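Inorganic polyphosphate/ATP-glucomannokinase (Arthrobacter sp., PDB 1WOQ) phosphorylates glucose and mannose, using inorganic polyphosphate or ATP as the phosphoryl donor. Local coordinates at residues T22-G27 and A59-E64; G27-K32 and G254-I259; E39-P44 and S66-A71. All coordinates share one frame; numbering follows the deposited sequence.

Interaction 1. Residues T22-G27 and A59-E64. With PO4 (phosphate ion), chain E.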
loop_
_atom_site.group_PDB
_atom_site.type_symbol
_atom_site.label_atom_id
_atom_site.label_comp_id
_atom_site.label_asym_id
_atom_site.label_seq_id
_atom_site.Cartn_x
_atom_site.Cartn_y
_atom_site.Cartn_z
ATOM N N THR A 22 6.497 9.454 4.412
ATOM C CA THR A 22 6.779 10.226 5.616
ATOM C C THR A 22 6.982 9.383 6.869
ATOM O O THR A 22 7.547 9.858 7.851
ATOM C CB THR A 22 5.658 11.247 5.899
ATOM O OG1 THR A 22 4.435 10.556 6.180
ATOM C CG2 THR A 22 5.456 12.157 4.698
ATOM N N GLY A 23 6.529 8.137 6.847
ATOM C CA GLY A 23 6.703 7.303 8.020
ATOM C C GLY A 23 6.849 5.823 7.731
ATOM O O GLY A 23 6.337 5.320 6.731
ATOM N N ILE A 24 7.576 5.135 8.606
ATOM C CA ILE A 24 7.779 3.697 8.498
ATOM C C ILE A 24 7.119 3.151 9.750
ATOM O O ILE A 24 7.595 3.366 10.865
ATOM C CB ILE A 24 9.270 3.335 8.486
ATOM C CG1 ILE A 24 9.892 3.822 7.174
ATOM C CG2 ILE A 24 9.451 1.828 8.660
ATOM C CD1 ILE A 24 11.360 3.515 7.041
ATOM N N LYS A 25 6.001 2.466 9.561
ATOM C CA LYS A 25 5.248 1.941 10.682
ATOM C C LYS A 25 5.059 0.441 10.629
ATOM O O LYS A 25 5.130 -0.175 9.565
ATOM C CB LYS A 25 3.886 2.629 10.740
ATOM C CG LYS A 25 3.146 2.613 9.418
ATOM C CD LYS A 25 1.848 3.407 9.492
ATOM C CE LYS A 25 1.199 3.503 8.121
ATOM N NZ LYS A 25 -0.064 4.292 8.148
ATOM N N GLY A 26 4.810 -0.144 11.792
ATOM C CA GLY A 26 4.614 -1.576 11.844
ATOM C C GLY A 26 3.622 -1.951 12.918
ATOM O O GLY A 26 3.259 -1.135 13.768
ATOM N N GLY A 27 3.184 -3.200 12.873
ATOM C CA GLY A 27 2.238 -3.682 13.854
ATOM C C GLY A 27 2.278 -5.192 13.896
ATOM O O GLY A 27 2.753 -5.832 12.959
ATOM N N ALA A 59 14.608 -1.962 11.044
ATOM C CA ALA A 59 15.145 -2.746 12.147
ATOM C C ALA A 59 14.641 -2.227 13.490
ATOM O O ALA A 59 14.295 -3.011 14.372
ATOM C CB ALA A 59 16.667 -2.725 12.119
ATOM N N LEU A 60 14.593 -0.905 13.646
ATOM C CA LEU A 60 14.125 -0.323 14.900
ATOM C C LEU A 60 12.654 -0.636 15.147
ATOM O O LEU A 60 12.268 -0.946 16.274
ATOM C CB LEU A 60 14.337 1.196 14.906
ATOM C CG LEU A 60 15.795 1.657 14.971
ATOM C CD1 LEU A 60 15.870 3.149 14.723
ATOM C CD2 LEU A 60 16.387 1.300 16.331
ATOM N N VAL A 61 11.831 -0.553 14.106
ATOM C CA VAL A 61 10.409 -0.847 14.275
ATOM C C VAL A 61 10.219 -2.314 14.653
ATOM O O VAL A 61 9.476 -2.637 15.582
ATOM C CB VAL A 61 9.598 -0.549 12.992
ATOM C CG1 VAL A 61 8.130 -0.934 13.203
ATOM C CG2 VAL A 61 9.700 0.930 12.640
ATOM N N VAL A 62 10.891 -3.205 13.930
ATOM C CA VAL A 62 10.786 -4.631 14.209
ATOM C C VAL A 62 11.305 -4.961 15.606
ATOM O O VAL A 62 10.728 -5.789 16.308
ATOM C CB VAL A 62 11.566 -5.461 13.161
ATOM C CG1 VAL A 62 11.646 -6.924 13.597
ATOM C CG2 VAL A 62 10.874 -5.360 11.805
ATOM N N ALA A 63 12.389 -4.307 16.010
ATOM C CA ALA A 63 12.959 -4.550 17.330
ATOM C C ALA A 63 11.950 -4.188 18.414
ATOM O O ALA A 63 11.786 -4.919 19.389
ATOM C CB ALA A 63 14.236 -3.741 17.511
ATOM N N GLU A 64 11.280 -3.052 18.242
ATOM C CA GLU A 64 10.282 -2.596 19.206
ATOM C C GLU A 64 9.134 -3.591 19.336
ATOM O O GLU A 64 8.775 -3.994 20.444
ATOM C CB GLU A 64 9.737 -1.226 18.782
ATOM C CG GLU A 64 8.434 -0.791 19.454
ATOM C CD GLU A 64 8.548 -0.604 20.957
ATOM O OE1 GLU A 64 9.654 -0.309 21.453
ATOM O OE2 GLU A 64 7.515 -0.732 21.643
HETATM P P PO4 E . 1.918 7.318 7.913
HETATM O O1 PO4 E . 0.844 7.350 9.081
HETATM O O2 PO4 E . 2.410 8.661 7.417
HETATM O O3 PO4 E . 3.071 6.540 8.593
HETATM O O4 PO4 E . 1.230 6.473 6.855
#

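Interaction 2. Residues G27-K32 and G254-I259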
loop_
_atom_site.group_PDB
_atom_site.type_symbol
_atom_site.label_atom_id
_atom_site.label_comp_id
_atom_site.label_asym_id
_atom_site.label_seq_id
_atom_site.Cartn_x
_atom_site.Cartn_y
_atom_site.Cartn_z
ATOM N N GLY A 27 3.184 -3.200 12.873
ATOM C CA GLY A 27 2.238 -3.682 13.854
ATOM C C GLY A 27 2.278 -5.192 13.896
ATOM O O GLY A 27 2.753 -5.832 12.959
ATOM N N ILE A 28 1.802 -5.756 14.999
ATOM C CA ILE A 28 1.742 -7.201 15.163
ATOM C C ILE A 28 0.336 -7.534 14.686
ATOM O O ILE A 28 -0.649 -7.062 15.253
ATOM C CB ILE A 28 1.946 -7.590 16.643
ATOM C CG1 ILE A 28 3.379 -7.228 17.057
ATOM C CG2 ILE A 28 1.691 -9.080 16.846
ATOM C CD1 ILE A 28 3.641 -7.315 18.552
ATOM N N VAL A 29 0.252 -8.327 13.624
ATOM C CA VAL A 29 -1.030 -8.658 13.024
ATOM C C VAL A 29 -1.605 -10.021 13.371
ATOM O O VAL A 29 -0.934 -11.047 13.256
ATOM C CB VAL A 29 -0.939 -8.555 11.482
ATOM C CG1 VAL A 29 -2.308 -8.783 10.850
ATOM C CG2 VAL A 29 -0.393 -7.187 11.084
ATOM N N ASP A 30 -2.863 -10.004 13.800
ATOM C CA ASP A 30 -3.603 -11.216 14.126
ATOM C C ASP A 30 -4.375 -11.506 12.841
ATOM O O ASP A 30 -5.362 -10.833 12.545
ATOM C CB ASP A 30 -4.584 -10.949 15.266
ATOM C CG ASP A 30 -5.403 -12.172 15.631
ATOM O OD1 ASP A 30 -5.875 -12.871 14.710
ATOM O OD2 ASP A 30 -5.582 -12.432 16.837
ATOM N N LEU A 31 -3.917 -12.489 12.074
ATOM C CA LEU A 31 -4.561 -12.815 10.810
ATOM C C LEU A 31 -5.963 -13.399 10.945
ATOM O O LEU A 31 -6.693 -13.507 9.961
ATOM C CB LEU A 31 -3.666 -13.747 9.988
ATOM C CG LEU A 31 -2.429 -13.041 9.409
ATOM C CD1 LEU A 31 -1.571 -14.021 8.633
ATOM C CD2 LEU A 31 -2.877 -11.901 8.505
ATOM N N LYS A 32 -6.345 -13.762 12.163
ATOM C CA LYS A 32 -7.676 -14.308 12.386
ATOM C C LYS A 32 -8.720 -13.196 12.371
ATOM O O LYS A 32 -9.849 -13.405 11.926
ATOM C CB LYS A 32 -7.726 -15.061 13.717
ATOM C CG LYS A 32 -7.394 -16.542 13.601
ATOM C CD LYS A 32 -6.066 -16.781 12.899
ATOM C CE LYS A 32 -5.827 -18.268 12.667
ATOM N NZ LYS A 32 -4.538 -18.521 11.960
ATOM N N GLY A 254 -1.770 -6.112 5.103
ATOM C CA GLY A 254 -1.523 -6.766 3.830
ATOM C C GLY A 254 -0.164 -7.444 3.758
ATOM O O GLY A 254 -0.018 -8.492 3.136
ATOM N N ALA A 255 0.840 -6.843 4.391
ATOM C CA ALA A 255 2.181 -7.417 4.384
ATOM C C ALA A 255 2.183 -8.749 5.128
ATOM O O ALA A 255 2.857 -9.694 4.721
ATOM C CB ALA A 255 3.170 -6.451 5.033
ATOM N N ALA A 256 1.424 -8.816 6.217
ATOM C CA ALA A 256 1.333 -10.039 7.010
ATOM C C ALA A 256 0.597 -11.108 6.206
ATOM O O ALA A 256 0.997 -12.273 6.187
ATOM C CB ALA A 256 0.603 -9.763 8.318
ATOM N N ILE A 257 -0.484 -10.704 5.543
ATOM C CA ILE A 257 -1.253 -11.632 4.719
ATOM C C ILE A 257 -0.339 -12.302 3.699
ATOM O O ILE A 257 -0.376 -13.517 3.535
ATOM C CB ILE A 257 -2.384 -10.906 3.940
ATOM C CG1 ILE A 257 -3.486 -10.466 4.905
ATOM C CG2 ILE A 257 -2.947 -11.827 2.854
ATOM C CD1 ILE A 257 -4.588 -9.659 4.245
ATOM N N GLU A 258 0.476 -11.502 3.013
ATOM C CA GLU A 258 1.383 -12.030 2.002
ATOM C C GLU A 258 2.300 -13.108 2.577
ATOM O O GLU A 258 2.519 -14.137 1.939
ATOM C CB GLU A 258 2.216 -10.901 1.381
ATOM C CG GLU A 258 3.064 -11.330 0.177
ATOM C CD GLU A 258 2.236 -11.889 -0.972
ATOM O OE1 GLU A 258 0.990 -11.847 -0.898
ATOM O OE2 GLU A 258 2.831 -12.367 -1.961
ATOM N N ILE A 259 2.842 -12.876 3.770
ATOM C CA ILE A 259 3.712 -13.872 4.399
ATOM C C ILE A 259 2.956 -15.189 4.512
ATOM O O ILE A 259 3.449 -16.242 4.106
ATOM C CB ILE A 259 4.121 -13.476 5.831
ATOM C CG1 ILE A 259 5.041 -12.262 5.808
ATOM C CG2 ILE A 259 4.812 -14.658 6.520
ATOM C CD1 ILE A 259 5.475 -11.834 7.185
#

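Interaction 3. Residues E39-P44 and S66-A71. With PO4 (phosphate ion), chain E.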
loop_
_atom_site.group_PDB
_atom_site.type_symbol
_atom_site.label_atom_id
_atom_site.label_comp_id
_atom_site.label_asym_id
_atom_site.label_seq_id
_atom_site.Cartn_x
_atom_site.Cartn_y
_atom_site.Cartn_z
ATOM N N GLU A 39 -0.774 -1.430 19.869
ATOM C CA GLU A 39 -0.673 -0.243 19.025
ATOM C C GLU A 39 0.370 -0.380 17.921
ATOM O O GLU A 39 1.334 -1.133 18.056
ATOM C CB GLU A 39 -0.311 0.972 19.883
ATOM C CG GLU A 39 -1.209 1.181 21.092
ATOM C CD GLU A 39 -2.648 1.448 20.709
ATOM O OE1 GLU A 39 -2.899 2.450 20.006
ATOM O OE2 GLU A 39 -3.529 0.658 21.110
ATOM N N ARG A 40 0.173 0.347 16.827
ATOM C CA ARG A 40 1.142 0.319 15.741
ATOM C C ARG A 40 2.293 1.201 16.204
ATOM O O ARG A 40 2.099 2.103 17.024
ATOM C CB ARG A 40 0.531 0.867 14.450
ATOM C CG ARG A 40 0.062 2.300 14.533
ATOM C CD ARG A 40 -1.045 2.545 13.523
ATOM N NE ARG A 40 -1.508 3.928 13.529
ATOM C CZ ARG A 40 -2.717 4.307 13.133
ATOM N NH1 ARG A 40 -3.585 3.401 12.704
ATOM N NH2 ARG A 40 -3.058 5.589 13.162
ATOM N N PHE A 41 3.487 0.934 15.693
ATOM C CA PHE A 41 4.671 1.696 16.072
ATOM C C PHE A 41 5.254 2.341 14.826
ATOM O O PHE A 41 5.354 1.699 13.782
ATOM C CB PHE A 41 5.698 0.764 16.707
ATOM C CG PHE A 41 6.890 1.472 17.270
ATOM C CD1 PHE A 41 6.784 2.213 18.442
ATOM C CD2 PHE A 41 8.123 1.398 16.628
ATOM C CE1 PHE A 41 7.894 2.873 18.970
ATOM C CE2 PHE A 41 9.237 2.053 17.147
ATOM C CZ PHE A 41 9.121 2.792 18.322
ATOM N N ARG A 42 5.643 3.607 14.934
ATOM C CA ARG A 42 6.187 4.318 13.787
ATOM C C ARG A 42 7.424 5.149 14.091
ATOM O O ARG A 42 7.582 5.679 15.191
ATOM C CB ARG A 42 5.114 5.242 13.193
ATOM C CG ARG A 42 5.596 6.079 12.014
ATOM C CD ARG A 42 4.671 7.255 11.711
ATOM N NE ARG A 42 3.307 6.861 11.355
ATOM C CZ ARG A 42 2.303 6.740 12.221
ATOM N NH1 ARG A 42 2.500 6.984 13.511
ATOM N NH2 ARG A 42 1.095 6.387 11.794
ATOM N N VAL A 43 8.305 5.241 13.103
ATOM C CA VAL A 43 9.505 6.060 13.209
ATOM C C VAL A 43 9.497 6.867 11.919
ATOM O O VAL A 43 8.876 6.463 10.929
ATOM C CB VAL A 43 10.801 5.221 13.313
ATOM C CG1 VAL A 43 10.743 4.332 14.551
ATOM C CG2 VAL A 43 11.002 4.392 12.055
ATOM N N PRO A 44 10.157 8.031 11.913
ATOM C CA PRO A 44 10.185 8.862 10.707
ATOM C C PRO A 44 10.927 8.208 9.554
ATOM O O PRO A 44 11.921 7.515 9.761
ATOM C CB PRO A 44 10.891 10.135 11.176
ATOM C CG PRO A 44 10.596 10.173 12.647
ATOM C CD PRO A 44 10.783 8.732 13.045
ATOM N N SER A 66 9.028 -6.757 18.373
ATOM C CA SER A 66 9.490 -8.075 18.798
ATOM C C SER A 66 9.712 -8.161 20.306
ATOM O O SER A 66 9.750 -9.256 20.871
ATOM C CB SER A 66 10.793 -8.438 18.078
ATOM O OG SER A 66 10.630 -8.410 16.672
ATOM N N ALA A 67 9.854 -7.012 20.958
ATOM C CA ALA A 67 10.085 -6.986 22.400
ATOM C C ALA A 67 8.786 -6.993 23.196
ATOM O O ALA A 67 8.799 -7.133 24.419
ATOM C CB ALA A 67 10.915 -5.760 22.774
ATOM N N ARG A 68 7.662 -6.847 22.507
ATOM C CA ARG A 68 6.372 -6.829 23.186
ATOM C C ARG A 68 5.891 -8.222 23.572
ATOM O O ARG A 68 6.189 -9.207 22.896
ATOM C CB ARG A 68 5.331 -6.135 22.310
ATOM C CG ARG A 68 5.712 -4.708 21.990
ATOM C CD ARG A 68 4.594 -3.973 21.304
ATOM N NE ARG A 68 4.981 -2.603 20.992
ATOM C CZ ARG A 68 4.201 -1.745 20.348
ATOM N NH1 ARG A 68 2.994 -2.126 19.954
ATOM N NH2 ARG A 68 4.630 -0.514 20.096
ATOM N N PRO A 69 5.137 -8.320 24.674
ATOM C CA PRO A 69 4.631 -9.618 25.129
ATOM C C PRO A 69 3.772 -10.342 24.095
ATOM O O PRO A 69 3.726 -11.572 24.073
ATOM C CB PRO A 69 3.860 -9.263 26.403
ATOM C CG PRO A 69 3.424 -7.849 26.166
ATOM C CD PRO A 69 4.652 -7.231 25.539
ATOM N N GLU A 70 3.110 -9.581 23.227
ATOM C CA GLU A 70 2.259 -10.171 22.203
ATOM C C GLU A 70 3.012 -10.467 20.900
ATOM O O GLU A 70 2.411 -10.866 19.904
ATOM C CB GLU A 70 1.065 -9.251 21.913
ATOM C CG GLU A 70 1.436 -7.848 21.447
ATOM C CD GLU A 70 1.524 -6.842 22.585
ATOM O OE1 GLU A 70 2.141 -7.156 23.619
ATOM O OE2 GLU A 70 0.982 -5.727 22.436
ATOM N N ALA A 71 4.327 -10.283 20.914
ATOM C CA ALA A 71 5.141 -10.528 19.725
ATOM C C ALA A 71 5.194 -11.999 19.326
ATOM O O ALA A 71 5.095 -12.888 20.173
ATOM C CB ALA A 71 6.554 -10.017 19.955
HETATM P P PO4 E . 1.918 7.318 7.913
HETATM O O1 PO4 E . 0.844 7.350 9.081
HETATM O O2 PO4 E . 2.410 8.661 7.417
HETATM O O3 PO4 E . 3.071 6.540 8.593
HETATM O O4 PO4 E . 1.230 6.473 6.855
HETATM O O HOH W 1 3.195 1.943 19.586
#

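Interaction 1. Residues T22-G27 and A59-E64
In the actin-like ATPase core of this ROK-family kinase, Val61 on helix 51-66 packs against Ile24 and Gly26 of strand 23-30, on one face of the N-terminal sheet. Helix and strand run nearly alongside each other, their axes 8.3 Å apart at an angle of 24°. Val61 lays its two methyls along the strand. CG1, anti to the backbone N (chi1 177°), lies over the main chain at Gly26, 3.7 Å from Gly26 N. CG2 reaches back along the strand and touches Ile24 O at 3.7 Å. It also meets Ile24 CG2 at 4.1 Å, the two side chains crossing obliquely. The glycine lets the helix sit this close: a beta carbon at Gly26 would clash with Val61 CG1. Ile17 and Val43, on the strands flanking 23-30, border the same apolar patch.

Strand 23-30 follows the glycine-rich turn that in this superfamily forms the first phosphate-binding loop. Lys25, whose beta carbon points away from the helix, works on that side. Its chain, extended beyond CG, brings NZ to a phosphate ion that probably came from the crystallisation liquor. NZ donates to O4 of the ion at 2.8 Å and more weakly to O1 at 3.3 Å, and it also bonds to the carbonyl O of Asn248. Thr22 OG1 approaches another corner of the ion, 3.0 Å from its O2, while Arg42 binds it from the neighbouring strand. The Lys25 side chain lies about 11 Å from the bound glucose. With two basic residues on the ion and the phosphate loop adjoining, the site may hold part of a polyphosphate or nucleotide donor.

Interaction 2. Residues G27-K32 and G254-I259
Strand 23-30 ends beside helix 250-262 with Val29 opposite Ala256, their CA atoms 6.6 Å apart, and with Leu31 next to Ile257, 7.0 Å from CA to CA. The small side chain of Ala256 makes the first of these approaches possible. Its CB meets the branch point of Val29, CB to CB 3.7 Å, and both valine methyls lie near it, CG2 at 3.9 Å. Leu31, just past the end of the strand, reaches over the helix surface. CG stands anti to the carbonyl carbon (chi1 -72°), which carries the isobutyl group to the helix. There CD2 touches Ile257 CG1 at 3.9 Å, the two chains crossing at a slant, and CD1 comes to 4.0 Å from Ala256 O. No hydrogen bond joins the two segments; the side chains that meet are all apolar.

Leu31 sits within an Asx turn: Asp30 OD1 accepts from Lys32 N at 2.7 Å, while Asp30 OD2 pairs with Lys33. Ile257 extends the apolar surface to Leu129 and Tyr134 of helix 123-134. The contact thus brings the C-terminal helix back onto the N-terminal sheet, on the face opposite helix 51-66, giving the helix-sheet-helix layering of an actin-like ATPase domain.

Interaction 3. Residues E39-P44 and S66-A71
Arg68 turns CG anti to its carbonyl carbon (chi1 -60°) and then runs out fully extended to NE, which carries the guanidinium across to the edge strand 35-44 at Glu39 and Phe41. NH1 donates to Glu39 O at 2.7 Å, with an N-H...O angle of 149°; the oxygen sits near the guanidinium edge, slightly out of its plane. NH2 lies beside Phe41, 3.8 Å from both CB and CD1, with ring and guanidinium planes 83° apart. It also donates to a water at 2.9 Å, which in turn donates to Arg40 O at 2.8 Å. NE forms a salt bridge with Glu64 on helix 51-66. Replacing Arg68 with a leucine would probably leave Glu39 O and the bridging water without their donor and Glu64 without its ionic mate.

On the same strand Arg42 grips the phosphate ion with two bonds, NE to O3 at 2.8 Å and NH2 to O1 at 2.9 Å. NE, NH1 and NH2 of Arg68 each have an acceptor, which should keep the guanidinium from turning, and Glu64 probably balances its charge at this surface link between the loop after the helix and main-chain oxygens of the edge strand.

Overall arrangement
From the N terminus, strand 23-30 supplies the first halves of interactions 1 and 2, which share Gly27. Strand 35-44 then starts interaction 3. Residues 59-64 close interaction 1 and 66-71 close interaction 3 soon after, so these two loops cross. Interaction 2 closes only at 254-259, after most of the chain; its loop encloses that of interaction 3 and crosses that of interaction 1. Together they join helices 51-66 and 250-262 to opposite faces of the N-terminal sheet, and the loop after helix 51-66 to its edge strand. Backbone pairing of Gly26 with Phe41 and Ile24 with Val43 connects interactions 1 and 3, and both reach the phosphate. Ile28 packs on Glu70 and Ala71, linking interactions 2 and 3.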